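Local coordinates for protein endo-pectate lyase (Erwinia chrysanthemi, PDB 3B4N) that probably cleaves polygalacturonate and methylated pectins by calcium-dependent elimination, acting within the chain and leaving unsaturated oligogalacturonides, at residues Ala172-Asn186 with Cys193-Val207. Numbering follows the deposited sequence. Where two conformers were deposited one is given.
Sequences ADGIHCDSGNCTIEN and CEDAATNNGKTMTIV. With ZN (zinc ion), chain F; ZN (zinc ion), chain D; ZN (zinc ion), chain E.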
ATOM      1  N   ALA A 172       2.117  12.554  -8.728  1.00 11.37           N
ATOM      2  CA  ALA A 172       0.857  13.110  -9.227  1.00 11.12           C
ATOM      3  C   ALA A 172      -0.362  12.581  -8.472  1.00 10.98           C
ATOM      4  O   ALA A 172      -0.433  12.719  -7.247  1.00 10.68           O
ATOM      5  CB  ALA A 172       0.727  12.845 -10.727  1.00 10.95           C
ATOM      6  N   ASP A 173      -1.327  11.988  -9.173  1.00 10.29           N
ATOM      7  CA  ASP A 173      -2.498  11.452  -8.482  1.00 10.37           C
ATOM      8  C   ASP A 173      -2.503   9.921  -8.422  1.00 10.04           C
ATOM      9  O   ASP A 173      -3.554   9.279  -8.500  1.00 11.21           O
ATOM     10  CB  ASP A 173      -3.805  11.950  -9.101  1.00 10.54           C
ATOM     11  CG  ASP A 173      -4.975  11.794  -8.154  1.00 13.47           C
ATOM     12  OD1 ASP A 173      -6.126  11.679  -8.606  1.00 12.80           O
ATOM     13  OD2 ASP A 173      -4.737  11.793  -6.931  1.00 13.43           O
ATOM     14  N   GLY A 174      -1.311   9.348  -8.322  1.00  9.91           N
ATOM     15  CA  GLY A 174      -1.192   7.906  -8.178  1.00  9.75           C
ATOM     16  C   GLY A 174      -1.875   7.001  -9.179  1.00  9.55           C
ATOM     17  O   GLY A 174      -1.845   7.247 -10.382  1.00 11.29           O
ATOM     18  N   ILE A 175      -2.488   5.937  -8.668  1.00  9.40           N
ATOM     19  CA  ILE A 175      -3.148   4.938  -9.505  1.00  9.36           C
ATOM     20  C   ILE A 175      -4.650   4.901  -9.277  1.00  9.47           C
ATOM     21  O   ILE A 175      -5.100   4.790  -8.144  1.00 10.49           O
ATOM     22  CB  ILE A 175      -2.573   3.532  -9.213  1.00  9.03           C
ATOM     23  CG1 ILE A 175      -1.053   3.555  -9.405  1.00 10.63           C
ATOM     24  CG2 ILE A 175      -3.248   2.489 -10.095  1.00  9.85           C
ATOM     25  CD1 ILE A 175      -0.358   2.237  -9.063  1.00 10.96           C
ATOM     26  N   HIS A 176      -5.426   4.992 -10.356  1.00  9.86           N
ATOM     27  CA  HIS A 176      -6.881   4.951 -10.261  1.00  9.89           C
ATOM     28  C   HIS A 176      -7.479   3.609 -10.635  1.00  9.71           C
ATOM     29  O   HIS A 176      -7.052   2.996 -11.614  1.00 10.58           O
ATOM     30  CB  HIS A 176      -7.535   5.948 -11.222  1.00 11.61           C
ATOM     31  CG  HIS A 176      -7.533   7.362 -10.751  1.00 12.04           C
ATOM     32  ND1 HIS A 176      -8.321   8.329 -11.335  1.00 13.50           N
ATOM     33  CD2 HIS A 176      -6.821   7.985  -9.783  1.00 12.45           C
ATOM     34  CE1 HIS A 176      -8.095   9.491 -10.747  1.00 15.37           C
ATOM     35  NE2 HIS A 176      -7.187   9.310  -9.803  1.00 13.99           N
ATOM     36  N   CYS A 177      -8.440   3.146  -9.844  1.00  9.22           N
ATOM     37  CA  CYS A 177      -9.198   1.962 -10.213  1.00  8.93           C
ATOM     38  C   CYS A 177     -10.506   2.639 -10.624  1.00  8.92           C
ATOM     39  O   CYS A 177     -11.302   3.044  -9.776  1.00  9.67           O
ATOM     40  CB  CYS A 177      -9.457   1.041  -9.036  1.00  9.52           C
ATOM     41  SG  CYS A 177     -10.580  -0.329  -9.478  1.00 12.98           S
ATOM     42  N   ASP A 178     -10.730   2.784 -11.926  1.00  9.79           N
ATOM     43  CA  ASP A 178     -11.928   3.481 -12.378  1.00 11.43           C
ATOM     44  C   ASP A 178     -13.161   2.673 -12.764  1.00 11.89           C
ATOM     45  O   ASP A 178     -14.188   3.235 -13.153  1.00 13.15           O
ATOM     46  CB  ASP A 178     -11.539   4.460 -13.486  1.00 10.53           C
ATOM     47  CG  ASP A 178     -10.800   5.680 -12.938  1.00 13.12           C
ATOM     48  OD1 ASP A 178     -10.116   6.359 -13.719  1.00 13.67           O
ATOM     49  OD2 ASP A 178     -10.905   5.958 -11.721  1.00 11.48           O
ATOM     50  N   SER A 179     -13.067   1.355 -12.649  0.50 11.86           N
ATOM     51  CA  SER A 179     -14.200   0.488 -12.934  0.50 11.71           C
ATOM     52  C   SER A 179     -13.834  -0.941 -12.590  0.50 12.16           C
ATOM     53  O   SER A 179     -12.663  -1.318 -12.626  0.50 11.88           O
ATOM     54  CB  SER A 179     -14.624   0.578 -14.408  0.50 11.85           C
ATOM     55  OG  SER A 179     -13.731  -0.122 -15.250  0.50 11.92           O
ATOM     56  N   GLY A 180     -14.845  -1.720 -12.230  1.00 11.47           N
ATOM     57  CA  GLY A 180     -14.635  -3.112 -11.898  1.00 10.62           C
ATOM     58  C   GLY A 180     -13.680  -3.436 -10.775  1.00 12.41           C
ATOM     59  O   GLY A 180     -13.559  -2.698  -9.801  1.00 12.90           O
ATOM     60  N   ASN A 181     -12.997  -4.562 -10.928  1.00 11.58           N
ATOM     61  CA  ASN A 181     -12.076  -5.045  -9.912  1.00 11.45           C
ATOM     62  C   ASN A 181     -10.638  -4.872 -10.311  1.00 12.43           C
ATOM     63  O   ASN A 181     -10.173  -5.459 -11.293  1.00 15.36           O
ATOM     64  CB  ASN A 181     -12.375  -6.503  -9.638  1.00 12.82           C
ATOM     65  CG  ASN A 181     -13.831  -6.719  -9.353  1.00 15.20           C
ATOM     66  OD1 ASN A 181     -14.416  -6.030  -8.509  1.00 15.27           O
ATOM     67  ND2 ASN A 181     -14.440  -7.662 -10.060  1.00 16.61           N
ATOM     68  N   CYS A 182      -9.929  -4.068  -9.532  1.00 10.82           N
ATOM     69  CA  CYS A 182      -8.543  -3.789  -9.813  1.00 11.08           C
ATOM     70  C   CYS A 182      -7.635  -4.256  -8.695  1.00  9.28           C
ATOM     71  O   CYS A 182      -8.004  -4.233  -7.519  1.00 10.19           O
ATOM     72  CB  CYS A 182      -8.326  -2.294  -9.973  1.00 10.93           C
ATOM     73  SG  CYS A 182      -9.551  -1.353 -10.938  1.00 15.48           S
ATOM     74  N   THR A 183      -6.446  -4.681  -9.078  1.00  9.20           N
ATOM     75  CA  THR A 183      -5.454  -5.110  -8.114  1.00  9.49           C
ATOM     76  C   THR A 183      -4.169  -4.333  -8.369  1.00 10.52           C
ATOM     77  O   THR A 183      -3.716  -4.193  -9.510  1.00 10.68           O
ATOM     78  CB  THR A 183      -5.205  -6.628  -8.204  1.00 11.63           C
ATOM     79  OG1 THR A 183      -6.389  -7.315  -7.778  1.00 15.02           O
ATOM     80  CG2 THR A 183      -4.056  -7.039  -7.304  1.00 13.18           C
ATOM     81  N   ILE A 184      -3.615  -3.790  -7.291  1.00  8.84           N
ATOM     82  CA  ILE A 184      -2.382  -3.011  -7.327  1.00  8.96           C
ATOM     83  C   ILE A 184      -1.445  -3.865  -6.482  1.00  8.25           C
ATOM     84  O   ILE A 184      -1.499  -3.868  -5.251  1.00  8.57           O
ATOM     85  CB  ILE A 184      -2.646  -1.608  -6.744  1.00  8.77           C
ATOM     86  CG1 ILE A 184      -3.691  -0.895  -7.616  1.00 10.43           C
ATOM     87  CG2 ILE A 184      -1.354  -0.823  -6.657  1.00  9.91           C
ATOM     88  CD1 ILE A 184      -4.147   0.463  -7.066  1.00 11.32           C
ATOM     89  N   GLU A 185      -0.588  -4.600  -7.180  1.00  8.77           N
ATOM     90  CA  GLU A 185       0.286  -5.592  -6.573  1.00  8.97           C
ATOM     91  C   GLU A 185       1.764  -5.248  -6.612  1.00  9.39           C
ATOM     92  O   GLU A 185       2.338  -5.056  -7.674  1.00  9.61           O
ATOM     93  CB  GLU A 185       0.011  -6.914  -7.296  1.00 11.56           C
ATOM     94  CG  GLU A 185       0.741  -8.129  -6.801  1.00 13.85           C
ATOM     95  CD  GLU A 185       0.238  -9.390  -7.479  1.00 18.19           C
ATOM     96  OE1 GLU A 185       0.727 -10.486  -7.137  1.00 19.75           O
ATOM     97  OE2 GLU A 185      -0.651  -9.289  -8.357  1.00 21.01           O
ATOM     98  N   ASN A 186       2.380  -5.200  -5.441  1.00  7.51           N
ATOM     99  CA  ASN A 186       3.788  -4.854  -5.316  1.00  7.88           C
ATOM    100  C   ASN A 186       4.158  -3.546  -6.004  1.00  8.29           C
ATOM    101  O   ASN A 186       4.987  -3.510  -6.914  1.00  8.74           O
ATOM    102  CB  ASN A 186       4.692  -5.973  -5.829  1.00  7.35           C
ATOM    103  CG  ASN A 186       6.126  -5.772  -5.393  1.00  7.96           C
ATOM    104  OD1 ASN A 186       6.376  -5.296  -4.279  1.00  9.00           O
ATOM    105  ND2 ASN A 186       7.076  -6.132  -6.252  1.00  8.09           N
ATOM    106  N   CYS A 193       2.172  11.573  -3.584  1.00 10.53           N
ATOM    107  CA  CYS A 193       1.860  12.956  -3.915  1.00 11.18           C
ATOM    108  C   CYS A 193       0.453  13.254  -3.370  1.00 11.04           C
ATOM    109  O   CYS A 193       0.294  13.422  -2.160  1.00 12.13           O
ATOM    110  CB  CYS A 193       1.960  13.165  -5.433  1.00 11.20           C
ATOM    111  SG  CYS A 193       1.636  14.875  -5.963  1.00 14.69           S
ATOM    112  N   GLU A 194      -0.573  13.292  -4.217  1.00 11.56           N
ATOM    113  CA  GLU A 194      -1.926  13.578  -3.717  1.00 12.09           C
ATOM    114  C   GLU A 194      -2.410  12.435  -2.828  1.00 10.95           C
ATOM    115  O   GLU A 194      -2.949  12.644  -1.739  1.00 12.60           O
ATOM    116  CB  GLU A 194      -2.899  13.770  -4.880  1.00 14.73           C
ATOM    117  CG  GLU A 194      -2.680  15.039  -5.690  1.00 20.24           C
ATOM    118  CD  GLU A 194      -2.829  16.309  -4.862  1.00 23.09           C
ATOM    119  OE1 GLU A 194      -3.673  16.334  -3.939  1.00 25.23           O
ATOM    120  OE2 GLU A 194      -2.113  17.293  -5.145  1.00 26.30           O
ATOM    121  N   ASP A 195      -2.225  11.221  -3.326  1.00 10.82           N
ATOM    122  CA  ASP A 195      -2.587   9.999  -2.620  1.00  9.14           C
ATOM    123  C   ASP A 195      -1.965   8.876  -3.428  1.00  9.25           C
ATOM    124  O   ASP A 195      -1.447   9.118  -4.513  1.00 10.98           O
ATOM    125  CB  ASP A 195      -4.118   9.842  -2.507  1.00 11.28           C
ATOM    126  CG  ASP A 195      -4.856  10.273  -3.762  1.00 11.41           C
ATOM    127  OD1 ASP A 195      -5.486  11.348  -3.748  1.00 12.50           O
ATOM    128  OD2 ASP A 195      -4.810   9.539  -4.760  1.00 15.07           O
ATOM    129  N   ALA A 196      -2.005   7.653  -2.909  1.00  8.50           N
ATOM    130  CA  ALA A 196      -1.394   6.511  -3.596  1.00  9.03           C
ATOM    131  C   ALA A 196      -2.290   5.831  -4.635  1.00  8.11           C
ATOM    132  O   ALA A 196      -1.854   5.562  -5.764  1.00  8.05           O
ATOM    133  CB  ALA A 196      -0.929   5.478  -2.560  1.00  8.32           C
ATOM    134  N   ALA A 197      -3.524   5.529  -4.246  1.00  8.41           N
ATOM    135  CA  ALA A 197      -4.482   4.871  -5.131  1.00  8.51           C
ATOM    136  C   ALA A 197      -5.874   5.367  -4.800  1.00  9.16           C
ATOM    137  O   ALA A 197      -6.164   5.723  -3.653  1.00  8.92           O
ATOM    138  CB  ALA A 197      -4.406   3.358  -4.959  1.00  9.81           C
ATOM    139  N   THR A 198      -6.737   5.366  -5.809  1.00  8.18           N
ATOM    140  CA  THR A 198      -8.104   5.859  -5.687  1.00  8.31           C
ATOM    141  C   THR A 198      -9.102   4.827  -6.180  1.00  8.50           C
ATOM    142  O   THR A 198      -9.003   4.344  -7.308  1.00  9.12           O
ATOM    143  CB  THR A 198      -8.285   7.153  -6.519  1.00  8.25           C
ATOM    144  OG1 THR A 198      -7.309   8.118  -6.117  1.00 10.47           O
ATOM    145  CG2 THR A 198      -9.684   7.724  -6.348  1.00  9.78           C
ATOM    146  N   ASN A 199     -10.062   4.489  -5.330  1.00  8.26           N
ATOM    147  CA  ASN A 199     -11.081   3.532  -5.694  1.00  7.97           C
ATOM    148  C   ASN A 199     -12.318   4.240  -6.239  1.00  8.71           C
ATOM    149  O   ASN A 199     -13.117   4.810  -5.491  1.00  9.63           O
ATOM    150  CB  ASN A 199     -11.462   2.664  -4.481  1.00  7.78           C
ATOM    151  CG  ASN A 199     -12.357   1.497  -4.865  1.00  8.97           C
ATOM    152  OD1 ASN A 199     -12.813   1.411  -6.008  1.00 10.59           O
ATOM    153  ND2 ASN A 199     -12.608   0.596  -3.918  1.00 10.05           N
ATOM    154  N   ASN A 200     -12.432   4.228  -7.563  1.00  9.17           N
ATOM    155  CA  ASN A 200     -13.581   4.784  -8.278  1.00 10.31           C
ATOM    156  C   ASN A 200     -14.248   3.593  -8.980  1.00 10.81           C
ATOM    157  O   ASN A 200     -15.030   3.779  -9.914  1.00 12.79           O
ATOM    158  CB  ASN A 200     -13.142   5.776  -9.368  1.00  9.50           C
ATOM    159  CG  ASN A 200     -12.592   7.079  -8.816  1.00 10.10           C
ATOM    160  OD1 ASN A 200     -11.666   7.651  -9.384  1.00 13.57           O
ATOM    161  ND2 ASN A 200     -13.179   7.573  -7.739  1.00  9.83           N
ATOM    162  N   GLY A 201     -13.935   2.378  -8.524  1.00  9.88           N
ATOM    163  CA  GLY A 201     -14.476   1.169  -9.129  1.00 10.93           C
ATOM    164  C   GLY A 201     -15.297   0.301  -8.196  1.00 10.18           C
ATOM    165  O   GLY A 201     -15.945   0.811  -7.294  1.00 11.24           O
ATOM    166  N   LYS A 202     -15.275  -1.016  -8.412  1.00 11.50           N
ATOM    167  CA  LYS A 202     -16.049  -1.938  -7.584  1.00 11.54           C
ATOM    168  C   LYS A 202     -15.238  -2.478  -6.412  1.00 11.08           C
ATOM    169  O   LYS A 202     -15.671  -2.368  -5.261  1.00 13.03           O
ATOM    170  CB  LYS A 202     -16.577  -3.095  -8.444  1.00 12.10           C
ATOM    171  CG  LYS A 202     -17.615  -3.973  -7.762  1.00 14.13           C
ATOM    172  CD  LYS A 202     -18.901  -3.218  -7.458  1.00 17.10           C
ATOM    173  CE  LYS A 202     -19.964  -4.160  -6.917  1.00 16.85           C
ATOM    174  NZ  LYS A 202     -21.118  -3.428  -6.305  1.00 17.15           N
ATOM    175  N   THR A 203     -14.095  -3.091  -6.699  1.00 10.49           N
ATOM    176  CA  THR A 203     -13.211  -3.589  -5.646  1.00 10.42           C
ATOM    177  C   THR A 203     -11.780  -3.263  -6.032  1.00 10.78           C
ATOM    178  O   THR A 203     -11.324  -3.646  -7.109  1.00 13.04           O
ATOM    179  CB  THR A 203     -13.295  -5.120  -5.438  1.00 11.57           C
ATOM    180  OG1 THR A 203     -14.637  -5.498  -5.128  1.00 13.31           O
ATOM    181  CG2 THR A 203     -12.420  -5.529  -4.255  1.00 12.64           C
ATOM    182  N   MET A 204     -11.084  -2.538  -5.162  1.00  8.83           N
ATOM    183  CA  MET A 204      -9.683  -2.191  -5.395  1.00  8.91           C
ATOM    184  C   MET A 204      -8.868  -2.913  -4.316  1.00  7.92           C
ATOM    185  O   MET A 204      -9.049  -2.676  -3.122  1.00  8.90           O
ATOM    186  CB  MET A 204      -9.483  -0.671  -5.320  1.00  8.64           C
ATOM    187  CG  MET A 204      -8.014  -0.255  -5.439  1.00  8.81           C
ATOM    188  SD  MET A 204      -7.781   1.534  -5.477  1.00 10.05           S
ATOM    189  CE  MET A 204      -7.799   1.877  -3.723  1.00 12.01           C
ATOM    190  N   THR A 205      -7.984  -3.805  -4.745  1.00  8.05           N
ATOM    191  CA  THR A 205      -7.177  -4.592  -3.822  1.00  8.46           C
ATOM    192  C   THR A 205      -5.705  -4.224  -3.883  1.00  8.53           C
ATOM    193  O   THR A 205      -5.116  -4.209  -4.965  1.00 10.33           O
ATOM    194  CB  THR A 205      -7.313  -6.097  -4.146  1.00  9.93           C
ATOM    195  OG1 THR A 205      -8.694  -6.468  -4.085  1.00 11.69           O
ATOM    196  CG2 THR A 205      -6.519  -6.947  -3.159  1.00 10.86           C
ATOM    197  N   ILE A 206      -5.125  -3.907  -2.723  1.00  7.76           N
ATOM    198  CA  ILE A 206      -3.705  -3.578  -2.612  1.00  7.72           C
ATOM    199  C   ILE A 206      -3.067  -4.851  -2.054  1.00  7.77           C
ATOM    200  O   ILE A 206      -3.435  -5.301  -0.964  1.00  8.70           O
ATOM    201  CB  ILE A 206      -3.458  -2.429  -1.609  1.00  7.00           C
ATOM    202  CG1 ILE A 206      -4.340  -1.210  -1.929  1.00  9.41           C
ATOM    203  CG2 ILE A 206      -1.980  -2.058  -1.616  1.00  9.73           C
ATOM    204  CD1 ILE A 206      -4.194  -0.653  -3.342  1.00 10.82           C
ATOM    205  N   VAL A 207      -2.134  -5.432  -2.805  1.00  7.41           N
ATOM    206  CA  VAL A 207      -1.451  -6.673  -2.407  1.00  7.51           C
ATOM    207  C   VAL A 207       0.021  -6.355  -2.199  1.00  7.25           C
ATOM    208  O   VAL A 207       0.790  -6.229  -3.159  1.00  7.65           O
ATOM    209  CB  VAL A 207      -1.597  -7.774  -3.493  1.00 10.68           C
ATOM    210  CG1 VAL A 207      -0.972  -9.081  -2.999  1.00  9.78           C
ATOM    211  CG2 VAL A 207      -3.068  -8.006  -3.811  1.00 10.78           C
TER
HETATM  212 ZN    ZN F 716      -7.725  10.803  -8.375  1.00 32.30          ZN
HETATM  213 ZN    ZN D 711      -6.160  11.655  -5.529  1.00 11.63          ZN
HETATM  214 ZN    ZN E 714      -9.641   8.145 -12.951  1.00 13.00          ZN
HETATM  215  O   HOH W   1      -4.737   7.753  -6.627  1.00 12.29           O
HETATM  216  O   HOH W   2     -15.874  -7.061  -6.828  1.00 18.15           O
HETATM  217  O   HOH W   3      -9.977  -6.267  -6.531  1.00 13.60           O
HETATM  218  O   HOH W   4      -7.701  10.732  -5.932  1.00 16.24           O
HETATM  219  O   HOH W   5     -11.188   9.236 -12.263  1.00 16.09           O
HETATM  220  O   HOH W   6      -6.883  13.470  -5.442  1.00 15.34           O
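Strands 175-179 and 181-185 run parallel to strands 197-199 and 203-207, each pair 4.7 Å apart at closest approach, with Ile175 opposite Ala197 and Ile184 opposite Ile206. Between the two pairs both chains bend, and there Gly180 O accepts from both Lys202 N and Thr203 N. Gly201 fits this corner because a side chain would collide with Cys177 SG; its N is held by Asn199 OD1 at 2.9 Å, an Asx turn. These are two successive coils of the right-handed parallel beta-helix of pectate lyases.

Inside the coils, apolar groups pack both along the register and across the bend: Ile184 CB lies on CD1 of its register partner Ile206, while Ile184 CD1 reaches over to Ala197 CB at 3.6 Å. Met204, with CG anti to the backbone N (chi1 175°), likewise brings SD across to Cys177 CB at 4.0 Å, next to the Cys177-Cys182 disulfide that ties the two strands of one coil across the bend.

On the outer surface, carboxylates and an imidazole suit a row of zinc ions. Asp173 bridges two of them: OD1 shares one with His176 NE2, and OD2 shares the next with Asp195 OD1, 1.9 Å from the metal. The carboxylates of Asp173 and Asp195 are turned 68° apart, and the shared cation probably offsets their repulsion; Lys224 also bonds Asp195 OD1. His176 ND1 and Asp178 OD1 hold the third zinc. Thr198 lies alongside the imidazole, its CB 3.7 Å from His176 CD2, and its OG1 bonds the water that joins the first two zincs.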